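Local coordinates for membrane lipoprotein TpN32 (Treponema pallidum, PDB 1XS5) that binds L-methionine in the cleft between its two lobes, as a periplasmic-binding-protein-like lipoprotein that probably serves methionine uptake, at residues L43-M48 with Q68-D73; V60-Q65 with P107-N112; V80-L85 with A195-L200. One frame throughout, in Å; residues are numbered along the deposited sequence.

Interaction 1 of 3, residues L43-M48 with Q68-D73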
loop_
_atom_site.group_PDB
_atom_site.type_symbol
_atom_site.label_atom_id
_atom_site.label_comp_id
_atom_site.label_asym_id
_atom_site.label_seq_id
_atom_site.Cartn_x
_atom_site.Cartn_y
_atom_site.Cartn_z
ATOM N N LEU A 43 -0.812 1.352 -13.638
ATOM C CA LEU A 43 -0.307 0.011 -13.371
ATOM C C LEU A 43 -1.381 -1.050 -13.605
ATOM O O LEU A 43 -1.098 -2.131 -14.109
ATOM C CB LEU A 43 0.166 -0.089 -11.897
ATOM C CG LEU A 43 1.594 0.415 -11.614
ATOM C CD1 LEU A 43 1.750 0.967 -10.185
ATOM C CD2 LEU A 43 2.529 -0.784 -11.835
ATOM N N ASN A 44 -2.599 -0.781 -13.137
ATOM C CA ASN A 44 -3.658 -1.769 -13.330
ATOM C C ASN A 44 -4.168 -1.815 -14.775
ATOM O O ASN A 44 -4.492 -2.891 -15.284
ATOM C CB ASN A 44 -4.818 -1.523 -12.344
ATOM C CG ASN A 44 -4.526 -2.116 -10.951
ATOM O OD1 ASN A 44 -3.834 -3.111 -10.838
ATOM N ND2 ASN A 44 -5.088 -1.505 -9.903
ATOM N N GLU A 45 -4.232 -0.664 -15.433
ATOM C CA GLU A 45 -4.671 -0.654 -16.815
ATOM C C GLU A 45 -3.647 -1.398 -17.699
ATOM O O GLU A 45 -4.023 -2.022 -18.689
ATOM C CB GLU A 45 -4.839 0.785 -17.308
ATOM C CG GLU A 45 -5.981 1.525 -16.635
ATOM C CD GLU A 45 -6.247 2.928 -17.228
ATOM O OE1 GLU A 45 -5.300 3.581 -17.739
ATOM O OE2 GLU A 45 -7.413 3.391 -17.163
ATOM N N ALA A 46 -2.355 -1.362 -17.341
ATOM C CA ALA A 46 -1.346 -2.031 -18.181
ATOM C C ALA A 46 -1.504 -3.534 -18.054
ATOM O O ALA A 46 -1.270 -4.284 -19.032
ATOM C CB ALA A 46 0.096 -1.612 -17.801
ATOM N N VAL A 47 -1.855 -4.004 -16.862
ATOM C CA VAL A 47 -2.093 -5.449 -16.724
ATOM C C VAL A 47 -3.399 -5.801 -17.518
ATOM O O VAL A 47 -3.447 -6.808 -18.235
ATOM C CB VAL A 47 -2.268 -5.870 -15.229
ATOM C CG1 VAL A 47 -2.854 -7.326 -15.156
ATOM C CG2 VAL A 47 -0.907 -5.819 -14.483
ATOM N N MET A 48 -4.436 -4.976 -17.419
ATOM C CA MET A 48 -5.675 -5.276 -18.154
ATOM C C MET A 48 -5.448 -5.314 -19.681
ATOM O O MET A 48 -6.028 -6.169 -20.354
ATOM C CB MET A 48 -6.798 -4.269 -17.834
ATOM C CG MET A 48 -7.510 -4.499 -16.484
ATOM S SD MET A 48 -8.213 -6.204 -16.308
ATOM C CE MET A 48 -9.460 -6.188 -17.673
ATOM N N GLN A 68 -14.215 -2.434 -9.846
ATOM C CA GLN A 68 -15.530 -1.823 -9.887
ATOM C C GLN A 68 -15.598 -0.549 -10.718
ATOM O O GLN A 68 -16.535 -0.353 -11.508
ATOM C CB GLN A 68 -16.010 -1.496 -8.470
ATOM C CG GLN A 68 -16.463 -2.709 -7.690
ATOM C CD GLN A 68 -17.129 -2.336 -6.361
ATOM O OE1 GLN A 68 -17.898 -1.373 -6.295
ATOM N NE2 GLN A 68 -16.844 -3.105 -5.306
ATOM N N GLU A 69 -14.614 0.331 -10.540
ATOM C CA GLU A 69 -14.632 1.598 -11.238
ATOM C C GLU A 69 -14.220 1.560 -12.690
ATOM O O GLU A 69 -14.739 2.340 -13.493
ATOM C CB GLU A 69 -13.764 2.621 -10.499
ATOM C CG GLU A 69 -13.563 3.909 -11.302
ATOM C CD GLU A 69 -13.084 5.096 -10.470
ATOM O OE1 GLU A 69 -12.356 4.874 -9.469
ATOM O OE2 GLU A 69 -13.432 6.252 -10.840
ATOM N N HIS A 70 -13.293 0.662 -13.033
ATOM C CA HIS A 70 -12.790 0.595 -14.408
ATOM C C HIS A 70 -13.154 -0.679 -15.142
ATOM O O HIS A 70 -12.492 -1.035 -16.112
ATOM C CB HIS A 70 -11.268 0.755 -14.410
ATOM C CG HIS A 70 -10.806 2.056 -13.846
ATOM N ND1 HIS A 70 -10.646 3.184 -14.620
ATOM C CD2 HIS A 70 -10.518 2.425 -12.577
ATOM C CE1 HIS A 70 -10.278 4.196 -13.852
ATOM N NE2 HIS A 70 -10.191 3.762 -12.607
ATOM N N ASN A 71 -14.192 -1.364 -14.674
ATOM C CA ASN A 71 -14.637 -2.599 -15.316
ATOM C C ASN A 71 -13.467 -3.561 -15.488
ATOM O O ASN A 71 -13.274 -4.172 -16.543
ATOM C CB ASN A 71 -15.260 -2.266 -16.679
ATOM C CG ASN A 71 -16.318 -1.152 -16.588
ATOM O OD1 ASN A 71 -16.057 0.011 -16.936
ATOM N ND2 ASN A 71 -17.514 -1.505 -16.107
ATOM N N GLY A 72 -12.680 -3.699 -14.432
ATOM C CA GLY A 72 -11.541 -4.584 -14.508
ATOM C C GLY A 72 -11.860 -6.008 -14.118
ATOM O O GLY A 72 -12.899 -6.288 -13.502
ATOM N N ASP A 73 -10.937 -6.897 -14.471
ATOM C CA ASP A 73 -11.006 -8.326 -14.193
ATOM C C ASP A 73 -9.691 -8.839 -13.520
ATOM O O ASP A 73 -9.211 -9.950 -13.797
ATOM C CB ASP A 73 -11.279 -9.063 -15.524
ATOM C CG ASP A 73 -11.672 -10.526 -15.322
ATOM O OD1 ASP A 73 -12.195 -10.868 -14.228
ATOM O OD2 ASP A 73 -11.465 -11.332 -16.268
#
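The imidazole of His70 and the carboxylate of Glu45 lie near each other between helices 40-49 and 60-70, their planes 88° apart. OE2 of Glu45 approaches ND1 of His70 obliquely and stops at 4.1 Å, so the two polar groups are neighbours without bonding. On one face of the His70 ring, toward its rim, rests CG of Glu69; Phe66 also meets the His70 ring. Glu45 gets there with an extended chain beyond CG.

One turn further along helix 40-49, Met48 makes the closer contact. Its chain is bent at both chi2 and chi3, which folds the thioether against the backbone where the other segment leaves its helix. SD of Met48 lies 3.4 Å from the backbone N of Asp73. The N-H points almost straight at the sulfur, at 168°, in a weak hydrogen bond. The methyl group completes the grip: CE of Met48 packs 4.1 Å from CA of Gly72 and 4.0 Å from CB of Asp73. The carboxylate of Asp73 turns elsewhere, to a salt bridge with Arg204, just after strand 198-203, while Phe66 and Leu74 also touch the Met48 side chain.

The chain makes this turn at Asn71, which has positive phi (52°) and is the first residue to leave helical geometry; Gly72 then leads into strand 74-82. The contact thus illustrates, at the surface of one lobe, a helix packed beside the helix-to-strand connection of an alpha/beta fold, in keeping with the periplasmic-binding-protein architecture to which the NlpA lipoproteins belong.

Interaction 2 of 3, residues V60-Q65 with P107-N112. With MET (methionine), chain B.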
loop_
_atom_site.group_PDB
_atom_site.type_symbol
_atom_site.label_atom_id
_atom_site.label_comp_id
_atom_site.label_asym_id
_atom_site.label_seq_id
_atom_site.Cartn_x
_atom_site.Cartn_y
_atom_site.Cartn_z
ATOM N N VAL A 60 -5.722 -5.890 -1.710
ATOM C CA VAL A 60 -6.962 -6.297 -2.345
ATOM C C VAL A 60 -8.098 -5.249 -2.419
ATOM O O VAL A 60 -8.786 -5.164 -3.444
ATOM C CB VAL A 60 -7.485 -7.661 -1.749
ATOM C CG1 VAL A 60 -8.827 -8.010 -2.379
ATOM C CG2 VAL A 60 -6.487 -8.784 -2.095
ATOM N N PRO A 61 -8.333 -4.464 -1.335
ATOM C CA PRO A 61 -9.392 -3.457 -1.413
ATOM C C PRO A 61 -9.119 -2.465 -2.565
ATOM O O PRO A 61 -10.032 -2.012 -3.228
ATOM C CB PRO A 61 -9.334 -2.774 -0.033
ATOM C CG PRO A 61 -9.019 -3.922 0.886
ATOM C CD PRO A 61 -7.913 -4.677 0.077
ATOM N N HIS A 62 -7.853 -2.136 -2.803
ATOM C CA HIS A 62 -7.524 -1.217 -3.889
ATOM C C HIS A 62 -7.839 -1.855 -5.255
ATOM O O HIS A 62 -8.396 -1.218 -6.118
ATOM C CB HIS A 62 -6.049 -0.800 -3.799
ATOM C CG HIS A 62 -5.655 0.195 -4.845
ATOM N ND1 HIS A 62 -5.228 -0.179 -6.099
ATOM C CD2 HIS A 62 -5.701 1.543 -4.846
ATOM C CE1 HIS A 62 -5.019 0.906 -6.827
ATOM N NE2 HIS A 62 -5.307 1.964 -6.090
ATOM N N MET A 63 -7.459 -3.108 -5.422
ATOM C CA MET A 63 -7.694 -3.877 -6.635
ATOM C C MET A 63 -9.211 -3.975 -6.885
ATOM O O MET A 63 -9.691 -3.813 -8.033
ATOM C CB MET A 63 -7.112 -5.287 -6.448
ATOM C CG MET A 63 -7.130 -6.116 -7.713
ATOM S SD MET A 63 -6.765 -7.847 -7.397
ATOM C CE MET A 63 -8.292 -8.379 -6.508
ATOM N N GLN A 64 -9.961 -4.248 -5.810
ATOM C CA GLN A 64 -11.427 -4.332 -5.920
ATOM C C GLN A 64 -12.008 -3.023 -6.354
ATOM O O GLN A 64 -12.880 -2.990 -7.226
ATOM C CB GLN A 64 -12.052 -4.803 -4.591
ATOM C CG GLN A 64 -11.701 -6.268 -4.352
ATOM C CD GLN A 64 -12.088 -6.794 -2.979
ATOM O OE1 GLN A 64 -12.191 -6.030 -2.009
ATOM N NE2 GLN A 64 -12.276 -8.123 -2.880
ATOM N N GLN A 65 -11.525 -1.929 -5.771
ATOM C CA GLN A 65 -11.993 -0.617 -6.166
ATOM C C GLN A 65 -11.736 -0.447 -7.667
ATOM O O GLN A 65 -12.619 0.010 -8.409
ATOM C CB GLN A 65 -11.242 0.471 -5.369
ATOM C CG GLN A 65 -11.832 1.900 -5.400
ATOM C CD GLN A 65 -11.732 2.602 -6.756
ATOM O OE1 GLN A 65 -10.710 2.504 -7.466
ATOM N NE2 GLN A 65 -12.794 3.339 -7.117
ATOM N N PRO A 107 -4.772 9.955 2.458
ATOM C CA PRO A 107 -4.802 9.572 1.054
ATOM C C PRO A 107 -6.121 9.954 0.408
ATOM O O PRO A 107 -7.158 9.969 1.064
ATOM C CB PRO A 107 -4.627 8.048 1.103
ATOM C CG PRO A 107 -3.773 7.842 2.287
ATOM C CD PRO A 107 -4.433 8.787 3.304
ATOM N N ASN A 108 -6.085 10.239 -0.888
ATOM C CA ASN A 108 -7.324 10.613 -1.589
ATOM C C ASN A 108 -7.883 9.525 -2.507
ATOM O O ASN A 108 -8.863 9.763 -3.220
ATOM C CB ASN A 108 -7.132 11.934 -2.354
ATOM C CG ASN A 108 -6.424 11.749 -3.680
ATOM O OD1 ASN A 108 -5.880 10.679 -3.985
ATOM N ND2 ASN A 108 -6.417 12.811 -4.484
ATOM N N ASP A 109 -7.290 8.324 -2.515
ATOM C CA ASP A 109 -7.893 7.252 -3.324
ATOM C C ASP A 109 -8.778 6.518 -2.312
ATOM O O ASP A 109 -8.357 6.197 -1.193
ATOM C CB ASP A 109 -6.857 6.336 -3.973
ATOM C CG ASP A 109 -5.964 5.646 -2.959
ATOM O OD1 ASP A 109 -5.139 6.323 -2.327
ATOM O OD2 ASP A 109 -6.093 4.417 -2.815
ATOM N N SER A 110 -10.024 6.262 -2.692
ATOM C CA SER A 110 -11.017 5.743 -1.726
ATOM C C SER A 110 -10.686 4.554 -0.829
ATOM O O SER A 110 -10.994 4.590 0.358
ATOM C CB SER A 110 -12.369 5.508 -2.435
ATOM O OG SER A 110 -12.254 4.446 -3.347
ATOM N N SER A 111 -10.054 3.507 -1.327
ATOM C CA SER A 111 -9.780 2.409 -0.397
ATOM C C SER A 111 -8.740 2.799 0.693
ATOM O O SER A 111 -8.831 2.329 1.827
ATOM C CB SER A 111 -9.315 1.151 -1.144
ATOM O OG SER A 111 -8.053 1.316 -1.745
ATOM N N ASN A 112 -7.751 3.636 0.362
ATOM C CA ASN A 112 -6.779 4.043 1.380
ATOM C C ASN A 112 -7.279 5.199 2.196
ATOM O O ASN A 112 -6.810 5.411 3.319
ATOM C CB ASN A 112 -5.419 4.344 0.736
ATOM C CG ASN A 112 -4.779 3.070 0.258
ATOM O OD1 ASN A 112 -4.418 2.233 1.091
ATOM N ND2 ASN A 112 -4.704 2.866 -1.078
HETATM N N MET B . 1.969 -0.210 -0.432
HETATM C CA MET B . 0.625 0.435 -0.198
HETATM C C MET B . 0.046 0.161 1.207
HETATM O O MET B . -0.427 1.118 1.868
HETATM C CB MET B . -0.394 -0.057 -1.248
HETATM C CG MET B . -1.661 0.773 -1.240
HETATM S SD MET B . -2.920 0.226 -2.416
HETATM C CE MET B . -2.212 0.971 -3.946
HETATM O OXT MET B . 0.070 -1.017 1.628
HETATM O O HOH W 1 -14.501 5.161 -4.714
#
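Pro61, in the first turn of helix 60-70, rests its CB 4.1 Å from CB of Ser111 at the start of helix 110-122. Here two helix N-termini, one from each lobe, meet across the ligand cleft of a periplasmic-binding-protein fold, and methionine lies beside them.

His62 comes next. With CG anti to the backbone N (chi1 -177°), its imidazole offers one face to the ligand: the methyl CE of the bound methionine sits 3.6 Å above the plane, over the ring centre. The ring edge meets the other lobe, where OD2 of Asp109 lies in the ring plane 3.5 Å from CD2 of His62, the two planes being 65° apart. OG of Ser111 lies 3.4 Å from CA of His62 and also sits at the edge of the ring, near its plane. Gln58 holds ND1 of His62, and Tyr40 and Phe57 also pack around the ring, so its rotation is well determined.

One helical turn later, the first torsion of Gln65 (chi1 -166°) puts its CG 3.3 Å from OG of Ser110, and a bend at chi2 then directs the amide. A water links the two side chains, hydrogen-bonded to that hydroxyl and only weakly to NE2 of Gln65, whose stronger partner is Glu69.

Across the cleft, Asp109 is the N-cap residue of helix 110-122, and its carboxylate positions a pocket amide. ND2 of Asn112 donates to the syn lone pair of Asp109 OD2 at 2.7 Å, which leaves the same nitrogen 3.5 Å from the ligand sulfur SD.

Interaction 3 of 3, residues V80-L85 with A195-L200. With MET (methionine), chain B.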
loop_
_atom_site.group_PDB
_atom_site.type_symbol
_atom_site.label_atom_id
_atom_site.label_comp_id
_atom_site.label_asym_id
_atom_site.label_seq_id
_atom_site.Cartn_x
_atom_site.Cartn_y
_atom_site.Cartn_z
ATOM N N VAL A 80 1.716 -11.141 -0.144
ATOM C CA VAL A 80 3.160 -11.119 -0.036
ATOM C C VAL A 80 3.673 -10.456 1.260
ATOM O O VAL A 80 4.550 -10.999 1.964
ATOM C CB VAL A 80 3.778 -10.335 -1.246
ATOM C CG1 VAL A 80 5.259 -10.311 -1.130
ATOM C CG2 VAL A 80 3.376 -11.008 -2.586
ATOM N N HIS A 81 3.189 -9.253 1.561
ATOM C CA HIS A 81 3.666 -8.571 2.745
ATOM C C HIS A 81 2.642 -7.566 3.252
ATOM O O HIS A 81 1.680 -7.301 2.553
ATOM C CB HIS A 81 4.985 -7.855 2.453
ATOM C CG HIS A 81 4.860 -6.598 1.618
ATOM N ND1 HIS A 81 5.091 -6.576 0.258
ATOM C CD2 HIS A 81 4.597 -5.314 1.970
ATOM C CE1 HIS A 81 4.980 -5.330 -0.187
ATOM N NE2 HIS A 81 4.683 -4.544 0.830
ATOM N N VAL A 82 2.865 -7.056 4.467
ATOM C CA VAL A 82 1.991 -6.058 5.103
ATOM C C VAL A 82 2.852 -4.819 5.373
ATOM O O VAL A 82 4.019 -4.952 5.718
ATOM C CB VAL A 82 1.362 -6.567 6.453
ATOM C CG1 VAL A 82 0.465 -7.797 6.196
ATOM C CG2 VAL A 82 2.461 -6.900 7.477
ATOM N N GLU A 83 2.300 -3.618 5.152
ATOM C CA GLU A 83 3.028 -2.351 5.364
ATOM C C GLU A 83 2.071 -1.556 6.264
ATOM O O GLU A 83 1.143 -0.914 5.741
ATOM C CB GLU A 83 3.075 -1.579 4.045
ATOM C CG GLU A 83 4.278 -1.525 3.276
ATOM C CD GLU A 83 3.966 -0.942 1.882
ATOM O OE1 GLU A 83 3.431 0.185 1.778
ATOM O OE2 GLU A 83 4.235 -1.646 0.905
ATOM N N PRO A 84 2.269 -1.573 7.585
ATOM C CA PRO A 84 1.343 -0.821 8.436
ATOM C C PRO A 84 1.236 0.655 8.113
ATOM O O PRO A 84 2.239 1.365 7.867
ATOM C CB PRO A 84 1.876 -1.051 9.864
ATOM C CG PRO A 84 2.676 -2.360 9.750
ATOM C CD PRO A 84 3.356 -2.173 8.388
ATOM N N LEU A 85 -0.021 1.098 8.090
ATOM C CA LEU A 85 -0.348 2.517 7.852
ATOM C C LEU A 85 -0.265 3.216 9.215
ATOM O O LEU A 85 -0.749 2.668 10.228
ATOM C CB LEU A 85 -1.773 2.622 7.346
ATOM C CG LEU A 85 -2.259 4.023 7.001
ATOM C CD1 LEU A 85 -1.498 4.486 5.755
ATOM C CD2 LEU A 85 -3.739 3.973 6.701
ATOM N N ALA A 195 -5.307 -7.082 6.815
ATOM C CA ALA A 195 -6.367 -7.036 5.785
ATOM C C ALA A 195 -5.880 -6.276 4.507
ATOM O O ALA A 195 -6.400 -6.437 3.399
ATOM C CB ALA A 195 -7.591 -6.343 6.340
ATOM N N TYR A 196 -4.876 -5.438 4.697
ATOM C CA TYR A 196 -4.345 -4.637 3.614
ATOM C C TYR A 196 -3.017 -5.152 3.100
ATOM O O TYR A 196 -2.191 -4.385 2.602
ATOM C CB TYR A 196 -4.281 -3.182 4.090
ATOM C CG TYR A 196 -5.680 -2.591 4.238
ATOM C CD1 TYR A 196 -6.372 -2.096 3.119
ATOM C CD2 TYR A 196 -6.331 -2.557 5.481
ATOM C CE1 TYR A 196 -7.655 -1.581 3.235
ATOM C CE2 TYR A 196 -7.631 -2.048 5.602
ATOM C CZ TYR A 196 -8.281 -1.557 4.473
ATOM O OH TYR A 196 -9.549 -1.011 4.579
ATOM N N ALA A 197 -2.821 -6.470 3.212
ATOM C CA ALA A 197 -1.612 -7.127 2.692
ATOM C C ALA A 197 -1.505 -6.813 1.184
ATOM O O ALA A 197 -2.514 -6.801 0.450
ATOM C CB ALA A 197 -1.708 -8.665 2.898
ATOM N N ASN A 198 -0.273 -6.554 0.739
ATOM C CA ASN A 198 0.017 -6.240 -0.658
ATOM C C ASN A 198 0.126 -7.556 -1.396
ATOM O O ASN A 198 0.741 -8.517 -0.913
ATOM C CB ASN A 198 1.311 -5.446 -0.750
ATOM C CG ASN A 198 1.112 -3.962 -0.371
ATOM O OD1 ASN A 198 1.739 -3.078 -0.958
ATOM N ND2 ASN A 198 0.227 -3.690 0.615
ATOM N N VAL A 199 -0.440 -7.580 -2.594
ATOM C CA VAL A 199 -0.536 -8.812 -3.365
ATOM C C VAL A 199 0.044 -8.727 -4.772
ATOM O O VAL A 199 0.186 -7.635 -5.350
ATOM C CB VAL A 199 -2.022 -9.200 -3.557
ATOM C CG1 VAL A 199 -2.626 -9.742 -2.249
ATOM C CG2 VAL A 199 -2.817 -7.959 -3.978
ATOM N N LEU A 200 0.340 -9.901 -5.325
ATOM C CA LEU A 200 0.861 -10.006 -6.686
ATOM C C LEU A 200 -0.441 -10.123 -7.492
ATOM O O LEU A 200 -1.259 -10.987 -7.210
ATOM C CB LEU A 200 1.708 -11.268 -6.814
ATOM C CG LEU A 200 2.263 -11.458 -8.229
ATOM C CD1 LEU A 200 3.130 -10.204 -8.587
ATOM C CD2 LEU A 200 3.084 -12.779 -8.301
HETATM N N MET B . 1.969 -0.210 -0.432
HETATM C CA MET B . 0.625 0.435 -0.198
HETATM C C MET B . 0.046 0.161 1.207
HETATM O O MET B . -0.427 1.118 1.868
HETATM C CB MET B . -0.394 -0.057 -1.248
HETATM C CG MET B . -1.661 0.773 -1.240
HETATM S SD MET B . -2.920 0.226 -2.416
HETATM C CE MET B . -2.212 0.971 -3.946
HETATM O OXT MET B . 0.070 -1.017 1.628
HETATM O O HOH W 2 -0.181 -3.028 3.570
#
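CB of Asn198 lies over one face of the His81 imidazole, offset toward the rim, in a hydrogen-bonded pair of antiparallel strands that carries a classic beta bulge: Val80 and His81 both face Asn198. That CB of Asn198 stands 3.9 Å from the centroid of the His81 ring, a CH-pi contact. Beyond CB the amide of Asn198 is inclined 35° to the ring. His81 reaches this place with its CG between the backbone N and the carbonyl carbon, and the rings of His14 and Phe56 pack against it.

The bulge is stitched by two backbone bonds, from Val80 N to Asn198 O and from Asn198 N to His81 O. Next along, CG1 of Val82 touches CB of Ala197, an apolar contact where the second strand is about to begin.

From the ring the polar network runs toward the ligand. NE2 of His81 donates nearly straight to OE2 of Glu83, a His-carboxylate hydrogen bond, though the position of that oxygen is less certain. The carboxylate of Glu83 crosses the Asn198 amide at about a right angle, with the two planes turned 52° apart. The methionine amino group is held between them: its N donates to OE1 of Glu83 at 2.7 Å and to OD1 of Asn198 at 2.9 Å. Glu83 would be expected to offset the positive charge of the ammonium. His14 also bonds to OD1 of Asn198, so that oxygen serves two partners.

At the carboxylate end of the ligand, a water accepts from the backbone N of Glu83 at 3.0 Å. The amide of Asn198 spans both ends of the amino acid's backbone, for its ND2 donates to OXT of the bound methionine at 2.9 Å and 168°.

The three contacts grade from surface to core. Interaction 1 is a surface contact, its centre about 17 Å from the centre of the chain, interaction 2 is partly buried at the cleft, and interaction 3 is a buried strand pairing. Interactions 1 and 2 share helix 60-70, which bears His62 in its first turn and leads on to His70; Asn44 and His62 pack together between them. Interactions 2 and 3 meet where Pro61 packs on Tyr196, and both touch methionine, the former at its thioether and the latter at its amino and carboxylate groups. Chemistry follows place: a weak N-H to sulfur hydrogen bond at the surface, ring-to-methyl packing at the cleft, and dense hydrogen bonding within.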